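PDB 5JVV: beta-1,3-glucosyltransferase, which is a fungal glucosyltransferase, a single chain folded largely into two curved beta sheets packed as a sandwich. Local coordinates for residues Ser2-Phe14 with Glu286-Thr298. Numbering follows the deposited sequence.
Sequences SYTLKDSLSGKDF and EAYWEINYLKTYT
F14, on the helix that follows strand 5-9, packs onto strand 289-297: the edge of its ring meets CB of L294 (CE1 to CB 3.8 Å), while CZ lies 3.8 Å from CD1 of I291. With CG anti to the backbone N (chi1 176°), the ring crosses both aliphatic side chains at about a right angle. F243 of strand 240-247 meets both F14 and I291, and L241 of the same strand meets L294, in the hydrophobic layer between the two sheets. Further along, the antiparallel strands pair L9 with L294 through N-H...O bonds in both directions. A classic beta bulge then sets K6 and D7 opposite T296, where K6 N donates to T296 O (2.8 Å) and D7 N to the hydroxyl T296 OG1 (3.0 Å). On the face of L5, S8, K295 and Y297 the outer strand is more open: exposed L5 lays CD1 over the ring of buried Y297, 4.0 Å from its centroid, a CH-pi contact, and S8 OG sits 3.5 Å from CE of K295, whose NZ reaches D212. Backbone bonds run along the pairing; apolar packing adds to them at the F14 end, whereas near the termini T4 N (2.7 Å from T298 O) and waters meet the C-terminal carboxylate, probably easing its negative charge.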
ATOM      1  N   SER A   2     -27.071   2.790  -3.477  1.00 52.06           N
ATOM      2  CA  SER A   2     -25.961   3.257  -2.653  1.00 47.75           C
ATOM      3  C   SER A   2     -25.449   2.193  -1.681  1.00 43.36           C
ATOM      4  O   SER A   2     -25.699   0.999  -1.860  1.00 43.13           O
ATOM      5  CB  SER A   2     -26.343   4.530  -1.897  1.00 44.74           C
ATOM      6  OG  SER A   2     -27.584   4.373  -1.236  1.00 48.21           O
ATOM      7  N   TYR A   3     -24.747   2.645  -0.645  1.00 39.60           N
ATOM      8  CA  TYR A   3     -23.915   1.773   0.185  1.00 32.75           C
ATOM      9  C   TYR A   3     -24.204   1.881   1.688  1.00 29.00           C
ATOM     10  O   TYR A   3     -24.482   2.968   2.195  1.00 37.82           O
ATOM     11  CB  TYR A   3     -22.437   2.106  -0.058  1.00 30.26           C
ATOM     12  CG  TYR A   3     -21.901   1.674  -1.409  1.00 30.06           C
ATOM     13  CD1 TYR A   3     -21.684   2.598  -2.427  1.00 35.77           C
ATOM     14  CD2 TYR A   3     -21.612   0.348  -1.662  1.00 26.20           C
ATOM     15  CE1 TYR A   3     -21.187   2.199  -3.662  1.00 31.15           C
ATOM     16  CE2 TYR A   3     -21.118  -0.063  -2.887  1.00 31.13           C
ATOM     17  CZ  TYR A   3     -20.906   0.864  -3.885  1.00 32.16           C
ATOM     18  OH  TYR A   3     -20.416   0.435  -5.102  1.00 33.49           O
ATOM     19  N   THR A   4     -24.133   0.754   2.396  1.00 25.45           N
ATOM     20  CA  THR A   4     -24.334   0.712   3.844  0.65 26.16           C
ATOM     21  C   THR A   4     -22.993   0.501   4.555  1.00 23.63           C
ATOM     22  O   THR A   4     -22.188  -0.315   4.112  1.00 20.23           O
ATOM     23  CB  THR A   4     -25.287  -0.441   4.233  0.65 28.54           C
ATOM     24  OG1 THR A   4     -26.519  -0.315   3.511  0.65 32.03           O
ATOM     25  CG2 THR A   4     -25.577  -0.424   5.721  0.65 25.36           C
ATOM     26  N   LEU A   5     -22.763   1.213   5.658  1.00 21.92           N
ATOM     27  CA  LEU A   5     -21.523   1.060   6.425  1.00 19.57           C
ATOM     28  C   LEU A   5     -21.413  -0.344   7.007  1.00 23.65           C
ATOM     29  O   LEU A   5     -22.320  -0.813   7.697  1.00 30.67           O
ATOM     30  CB  LEU A   5     -21.440   2.112   7.543  1.00 20.96           C
ATOM     31  CG  LEU A   5     -20.201   2.109   8.442  1.00 20.08           C
ATOM     32  CD1 LEU A   5     -18.962   2.616   7.698  1.00 19.26           C
ATOM     33  CD2 LEU A   5     -20.446   2.927   9.700  1.00 21.89           C
ATOM     34  N   LYS A   6     -20.301  -1.009   6.720  1.00 19.81           N
ATOM     35  CA  LYS A   6     -20.061  -2.362   7.205  1.00 22.24           C
ATOM     36  C   LYS A   6     -19.171  -2.296   8.443  1.00 26.18           C
ATOM     37  O   LYS A   6     -19.635  -2.530   9.561  1.00 29.31           O
ATOM     38  CB  LYS A   6     -19.416  -3.224   6.115  1.00 22.76           C
ATOM     39  CG  LYS A   6     -19.168  -4.682   6.511  1.00 25.88           C
ATOM     40  CD  LYS A   6     -18.469  -5.456   5.395  1.00 26.07           C
ATOM     41  CE  LYS A   6     -18.406  -6.956   5.686  1.00 27.98           C
ATOM     42  NZ  LYS A   6     -17.576  -7.269   6.876  1.00 34.14           N
ATOM     43  N   ASP A   7     -17.898  -1.971   8.248  1.00 20.91           N
ATOM     44  CA  ASP A   7     -16.982  -1.792   9.372  1.00 19.72           C
ATOM     45  C   ASP A   7     -16.484  -0.355   9.458  1.00 17.18           C
ATOM     46  O   ASP A   7     -16.177   0.268   8.438  1.00 14.31           O
ATOM     47  CB  ASP A   7     -15.767  -2.719   9.233  1.00 26.63           C
ATOM     48  CG  ASP A   7     -16.134  -4.187   9.318  1.00 39.36           C
ATOM     49  OD1 ASP A   7     -17.337  -4.505   9.249  1.00 44.48           O
ATOM     50  OD2 ASP A   7     -15.213  -5.025   9.440  1.00 42.84           O
ATOM     51  N   SER A   8     -16.383   0.160  10.682  1.00 14.20           N
ATOM     52  CA  SER A   8     -15.726   1.434  10.920  1.00 14.97           C
ATOM     53  C   SER A   8     -14.597   1.200  11.917  1.00 16.78           C
ATOM     54  O   SER A   8     -14.846   0.898  13.089  1.00 18.16           O
ATOM     55  CB  SER A   8     -16.715   2.457  11.476  1.00 15.47           C
ATOM     56  OG  SER A   8     -16.040   3.658  11.775  1.00 19.40           O
ATOM     57  N   LEU A   9     -13.359   1.347  11.457  1.00 13.51           N
ATOM     58  CA  LEU A   9     -12.198   0.940  12.245  1.00 11.95           C
ATOM     59  C   LEU A   9     -11.231   2.089  12.507  1.00 13.38           C
ATOM     60  O   LEU A   9     -10.713   2.694  11.576  1.00 14.23           O
ATOM     61  CB  LEU A   9     -11.463  -0.185  11.518  1.00 11.30           C
ATOM     62  CG  LEU A   9     -12.288  -1.440  11.251  1.00 12.85           C
ATOM     63  CD1 LEU A   9     -11.487  -2.430  10.426  1.00 17.85           C
ATOM     64  CD2 LEU A   9     -12.722  -2.055  12.569  1.00 14.56           C
ATOM     65  N   SER A  10     -10.993   2.392  13.778  1.00 10.42           N
ATOM     66  CA  SER A  10      -9.958   3.353  14.155  1.00 11.39           C
ATOM     67  C   SER A  10      -9.363   2.938  15.490  1.00 12.21           C
ATOM     68  O   SER A  10      -9.975   2.161  16.228  1.00 13.59           O
ATOM     69  CB  SER A  10     -10.508   4.783  14.228  1.00 15.02           C
ATOM     70  OG  SER A  10     -11.335   4.953  15.363  1.00 17.99           O
ATOM     71  N   GLY A  11      -8.173   3.448  15.791  1.00 12.36           N
ATOM     72  CA  GLY A  11      -7.541   3.221  17.079  1.00 11.93           C
ATOM     73  C   GLY A  11      -7.372   1.758  17.429  1.00 14.00           C
ATOM     74  O   GLY A  11      -7.005   0.944  16.578  1.00 11.93           O
ATOM     75  N   LYS A  12      -7.651   1.417  18.684  1.00 16.33           N
ATOM     76  CA  LYS A  12      -7.493   0.037  19.145  1.00 15.79           C
ATOM     77  C   LYS A  12      -8.371  -0.931  18.362  1.00 15.70           C
ATOM     78  O   LYS A  12      -7.965  -2.064  18.094  1.00 19.51           O
ATOM     79  CB  LYS A  12      -7.816  -0.068  20.636  1.00 20.76           C
ATOM     80  CG  LYS A  12      -7.061   0.928  21.485  1.00 28.72           C
ATOM     81  CD  LYS A  12      -7.485   0.872  22.948  1.00 36.97           C
ATOM     82  CE  LYS A  12      -6.936  -0.363  23.647  1.00 40.78           C
ATOM     83  NZ  LYS A  12      -6.607  -0.082  25.080  1.00 41.63           N
ATOM     84  N   ASP A  13      -9.574  -0.491  17.999  1.00 15.45           N
ATOM     85  CA  ASP A  13     -10.484  -1.328  17.222  1.00 14.82           C
ATOM     86  C   ASP A  13      -9.884  -1.672  15.868  1.00 14.46           C
ATOM     87  O   ASP A  13     -10.055  -2.780  15.364  1.00 15.07           O
ATOM     88  CB  ASP A  13     -11.833  -0.630  17.021  1.00 20.46           C
ATOM     89  CG  ASP A  13     -12.611  -0.475  18.312  1.00 29.28           C
ATOM     90  OD1 ASP A  13     -12.315  -1.194  19.288  1.00 29.18           O
ATOM     91  OD2 ASP A  13     -13.537   0.363  18.341  1.00 37.67           O
ATOM     92  N   PHE A  14      -9.177  -0.711  15.282  1.00 12.42           N
ATOM     93  CA  PHE A  14      -8.476  -0.948  14.032  1.00 10.79           C
ATOM     94  C   PHE A  14      -7.433  -2.040  14.253  1.00 12.68           C
ATOM     95  O   PHE A  14      -7.414  -3.037  13.538  1.00 12.34           O
ATOM     96  CB  PHE A  14      -7.802   0.348  13.553  1.00 12.80           C
ATOM     97  CG  PHE A  14      -6.965   0.180  12.311  1.00 11.31           C
ATOM     98  CD1 PHE A  14      -7.509   0.395  11.050  1.00 11.87           C
ATOM     99  CD2 PHE A  14      -5.622  -0.182  12.417  1.00 10.51           C
ATOM    100  CE1 PHE A  14      -6.735   0.247   9.914  1.00 10.26           C
ATOM    101  CE2 PHE A  14      -4.846  -0.339  11.292  1.00 12.21           C
ATOM    102  CZ  PHE A  14      -5.396  -0.111  10.038  1.00 10.42           C
ATOM    103  N   GLU A 286      10.909   8.472   9.067  1.00  8.96           N
ATOM    104  CA  GLU A 286       9.707   8.824   8.311  1.00 11.33           C
ATOM    105  C   GLU A 286       9.075   7.633   7.603  1.00 10.56           C
ATOM    106  O   GLU A 286       8.113   7.801   6.864  1.00 10.64           O
ATOM    107  CB  GLU A 286      10.006   9.922   7.276  1.00 15.09           C
ATOM    108  CG  GLU A 286      10.189  11.308   7.868  1.00 16.17           C
ATOM    109  CD  GLU A 286       8.894  11.862   8.423  1.00 20.26           C
ATOM    110  OE1 GLU A 286       7.932  12.002   7.637  1.00 20.74           O
ATOM    111  OE2 GLU A 286       8.842  12.143   9.639  1.00 22.36           O
ATOM    112  N   ALA A 287       9.607   6.434   7.826  1.00  8.53           N
ATOM    113  CA  ALA A 287       9.044   5.241   7.204  1.00  9.25           C
ATOM    114  C   ALA A 287       7.938   4.668   8.077  1.00 10.95           C
ATOM    115  O   ALA A 287       8.062   3.564   8.604  1.00 11.08           O
ATOM    116  CB  ALA A 287      10.146   4.197   6.953  1.00  9.29           C
ATOM    117  N   TYR A 288       6.849   5.422   8.227  1.00  8.34           N
ATOM    118  CA  TYR A 288       5.710   4.971   9.023  1.00  7.64           C
ATOM    119  C   TYR A 288       4.378   5.309   8.394  1.00  7.79           C
ATOM    120  O   TYR A 288       4.263   6.270   7.638  1.00  9.45           O
ATOM    121  CB  TYR A 288       5.758   5.541  10.447  1.00 11.16           C
ATOM    122  CG  TYR A 288       5.522   7.034  10.585  1.00  9.01           C
ATOM    123  CD1 TYR A 288       4.240   7.547  10.761  1.00  9.69           C
ATOM    124  CD2 TYR A 288       6.590   7.923  10.602  1.00  9.34           C
ATOM    125  CE1 TYR A 288       4.030   8.910  10.920  1.00  8.37           C
ATOM    126  CE2 TYR A 288       6.395   9.283  10.760  1.00 12.21           C
ATOM    127  CZ  TYR A 288       5.108   9.769  10.916  1.00 12.03           C
ATOM    128  OH  TYR A 288       4.895  11.121  11.079  1.00 13.95           O
ATOM    129  N   TRP A 289       3.382   4.488   8.702  1.00  8.15           N
ATOM    130  CA  TRP A 289       1.991   4.797   8.389  1.00  7.70           C
ATOM    131  C   TRP A 289       1.355   5.470   9.594  1.00  7.85           C
ATOM    132  O   TRP A 289       1.600   5.075  10.740  1.00  9.84           O
ATOM    133  CB  TRP A 289       1.204   3.510   8.120  1.00  7.65           C
ATOM    134  CG  TRP A 289       1.647   2.735   6.940  1.00  8.94           C
ATOM    135  CD1 TRP A 289       2.595   1.754   6.911  1.00 10.83           C
ATOM    136  CD2 TRP A 289       1.128   2.832   5.611  1.00  7.46           C
ATOM    137  NE1 TRP A 289       2.717   1.249   5.640  1.00  8.62           N
ATOM    138  CE2 TRP A 289       1.819   1.889   4.823  1.00  7.59           C
ATOM    139  CE3 TRP A 289       0.148   3.631   5.005  1.00  9.54           C
ATOM    140  CZ2 TRP A 289       1.575   1.732   3.464  1.00  8.74           C
ATOM    141  CZ3 TRP A 289      -0.096   3.464   3.644  1.00 10.79           C
ATOM    142  CH2 TRP A 289       0.616   2.522   2.894  1.00 10.50           C
ATOM    143  N   GLU A 290       0.524   6.478   9.343  1.00  8.91           N
ATOM    144  CA  GLU A 290      -0.368   6.981  10.384  1.00  8.13           C
ATOM    145  C   GLU A 290      -1.745   6.950   9.770  1.00  9.22           C
ATOM    146  O   GLU A 290      -2.044   7.696   8.833  1.00 11.67           O
ATOM    147  CB  GLU A 290      -0.010   8.390  10.861  1.00 11.61           C
ATOM    148  CG  GLU A 290      -0.913   8.825  12.013  1.00 14.19           C
ATOM    149  CD  GLU A 290      -0.470  10.101  12.705  1.00 18.54           C
ATOM    150  OE1 GLU A 290       0.656  10.576  12.449  1.00 22.72           O
ATOM    151  OE2 GLU A 290      -1.264  10.628  13.514  1.00 18.37           O
ATOM    152  N   ILE A 291      -2.576   6.054  10.278  1.00  8.44           N
ATOM    153  CA  ILE A 291      -3.879   5.810   9.682  1.00  9.17           C
ATOM    154  C   ILE A 291      -4.963   6.375  10.589  1.00 10.17           C
ATOM    155  O   ILE A 291      -5.074   5.993  11.754  1.00 10.45           O
ATOM    156  CB  ILE A 291      -4.099   4.299   9.459  1.00  9.91           C
ATOM    157  CG1 ILE A 291      -3.048   3.758   8.482  1.00  9.39           C
ATOM    158  CG2 ILE A 291      -5.516   4.022   8.949  1.00 11.89           C
ATOM    159  CD1 ILE A 291      -2.765   2.264   8.624  1.00 13.20           C
ATOM    160  N   ASN A 292      -5.754   7.305  10.063  1.00  9.90           N
ATOM    161  CA  ASN A 292      -6.866   7.873  10.828  1.00  9.32           C
ATOM    162  C   ASN A 292      -8.022   6.896  10.972  1.00 10.82           C
ATOM    163  O   ASN A 292      -8.514   6.656  12.079  1.00 12.31           O
ATOM    164  CB  ASN A 292      -7.367   9.163  10.180  1.00  8.94           C
ATOM    165  CG  ASN A 292      -6.520  10.350  10.543  1.00 10.41           C
ATOM    166  OD1 ASN A 292      -6.032  10.457  11.673  1.00 12.08           O
ATOM    167  ND2 ASN A 292      -6.335  11.256   9.593  1.00 12.47           N
ATOM    168  N   TYR A 293      -8.476   6.344   9.854  1.00  9.03           N
ATOM    169  CA  TYR A 293      -9.523   5.333   9.921  1.00 10.09           C
ATOM    170  C   TYR A 293      -9.595   4.487   8.680  1.00  9.85           C
ATOM    171  O   TYR A 293      -9.070   4.855   7.627  1.00 11.48           O
ATOM    172  CB  TYR A 293     -10.899   5.959  10.183  1.00 10.93           C
ATOM    173  CG  TYR A 293     -11.460   6.849   9.087  1.00 11.03           C
ATOM    174  CD1 TYR A 293     -12.052   6.311   7.938  1.00 10.99           C
ATOM    175  CD2 TYR A 293     -11.443   8.232   9.226  1.00 13.62           C
ATOM    176  CE1 TYR A 293     -12.594   7.141   6.955  1.00 13.79           C
ATOM    177  CE2 TYR A 293     -11.984   9.060   8.256  1.00 13.53           C
ATOM    178  CZ  TYR A 293     -12.553   8.514   7.125  1.00 14.19           C
ATOM    179  OH  TYR A 293     -13.091   9.345   6.161  1.00 17.66           O
ATOM    180  N   LEU A 294     -10.259   3.345   8.825  1.00  9.83           N
ATOM    181  CA  LEU A 294     -10.578   2.484   7.696  0.75 10.62           C
ATOM    182  C   LEU A 294     -12.064   2.164   7.774  1.00 10.86           C
ATOM    183  O   LEU A 294     -12.535   1.612   8.775  1.00 12.72           O
ATOM    184  CB  LEU A 294      -9.742   1.202   7.741  0.75 11.17           C
ATOM    185  CG  LEU A 294     -10.061   0.134   6.693  0.75 13.46           C
ATOM    186  CD1 LEU A 294      -9.906   0.700   5.294  0.75 13.99           C
ATOM    187  CD2 LEU A 294      -9.166  -1.085   6.891  0.75 12.54           C
ATOM    188  N   LYS A 295     -12.807   2.533   6.739  1.00 10.15           N
ATOM    189  CA  LYS A 295     -14.240   2.253   6.698  1.00 11.53           C
ATOM    190  C   LYS A 295     -14.595   1.453   5.454  1.00 12.12           C
ATOM    191  O   LYS A 295     -14.099   1.739   4.359  1.00 13.56           O
ATOM    192  CB  LYS A 295     -15.054   3.552   6.777  1.00 10.75           C
ATOM    193  CG  LYS A 295     -14.888   4.241   8.131  1.00 11.55           C
ATOM    194  CD  LYS A 295     -15.559   5.603   8.229  1.00 15.07           C
ATOM    195  CE  LYS A 295     -15.190   6.240   9.565  1.00 19.59           C
ATOM    196  NZ  LYS A 295     -15.843   7.557   9.787  1.00 18.08           N
ATOM    197  N   THR A 296     -15.437   0.432   5.618  1.00 12.62           N
ATOM    198  CA  THR A 296     -15.876  -0.377   4.487  1.00 13.93           C
ATOM    199  C   THR A 296     -17.389  -0.277   4.339  1.00 11.70           C
ATOM    200  O   THR A 296     -18.104  -0.050   5.326  1.00 13.16           O
ATOM    201  CB  THR A 296     -15.467  -1.846   4.656  1.00 16.10           C
ATOM    202  OG1 THR A 296     -16.058  -2.357   5.857  1.00 18.95           O
ATOM    203  CG2 THR A 296     -13.958  -1.977   4.752  1.00 16.19           C
ATOM    204  N   TYR A 297     -17.870  -0.422   3.109  1.00 13.60           N
ATOM    205  CA  TYR A 297     -19.292  -0.291   2.810  1.00 13.80           C
ATOM    206  C   TYR A 297     -19.709  -1.393   1.852  1.00 15.55           C
ATOM    207  O   TYR A 297     -18.903  -1.883   1.057  1.00 16.28           O
ATOM    208  CB  TYR A 297     -19.592   1.064   2.154  1.00 14.30           C
ATOM    209  CG  TYR A 297     -19.249   2.270   2.994  1.00 16.53           C
ATOM    210  CD1 TYR A 297     -20.234   2.948   3.702  1.00 17.05           C
ATOM    211  CD2 TYR A 297     -17.945   2.744   3.059  1.00 15.87           C
ATOM    212  CE1 TYR A 297     -19.922   4.053   4.466  1.00 18.87           C
ATOM    213  CE2 TYR A 297     -17.624   3.845   3.820  1.00 19.58           C
ATOM    214  CZ  TYR A 297     -18.617   4.497   4.517  1.00 19.40           C
ATOM    215  OH  TYR A 297     -18.287   5.598   5.275  1.00 24.51           O
ATOM    216  N   THR A 298     -20.977  -1.784   1.930  1.00 18.27           N
ATOM    217  CA  THR A 298     -21.525  -2.781   1.020  0.97 20.86           C
ATOM    218  C   THR A 298     -22.759  -2.220   0.339  1.00 22.29           C
ATOM    219  O   THR A 298     -23.383  -1.280   0.838  1.00 22.39           O
ATOM    220  CB  THR A 298     -21.894  -4.087   1.742  1.00 28.89           C
ATOM    221  OG1 THR A 298     -22.987  -3.852   2.634  1.00 31.66           O
ATOM    222  CG2 THR A 298     -20.709  -4.621   2.531  1.00 31.87           C
ATOM    223  OXT THR A 298     -23.147  -2.706  -0.727  1.00 25.98           O
TER
HETATM  224  O   HOH W   1     -24.601  -1.685  -2.767  1.00 29.56           O
HETATM  225  O   HOH W   2     -25.968  -1.466   0.572  1.00 35.20           O
HETATM  226  O   HOH W   3      -7.230   5.175  13.890  1.00 21.86           O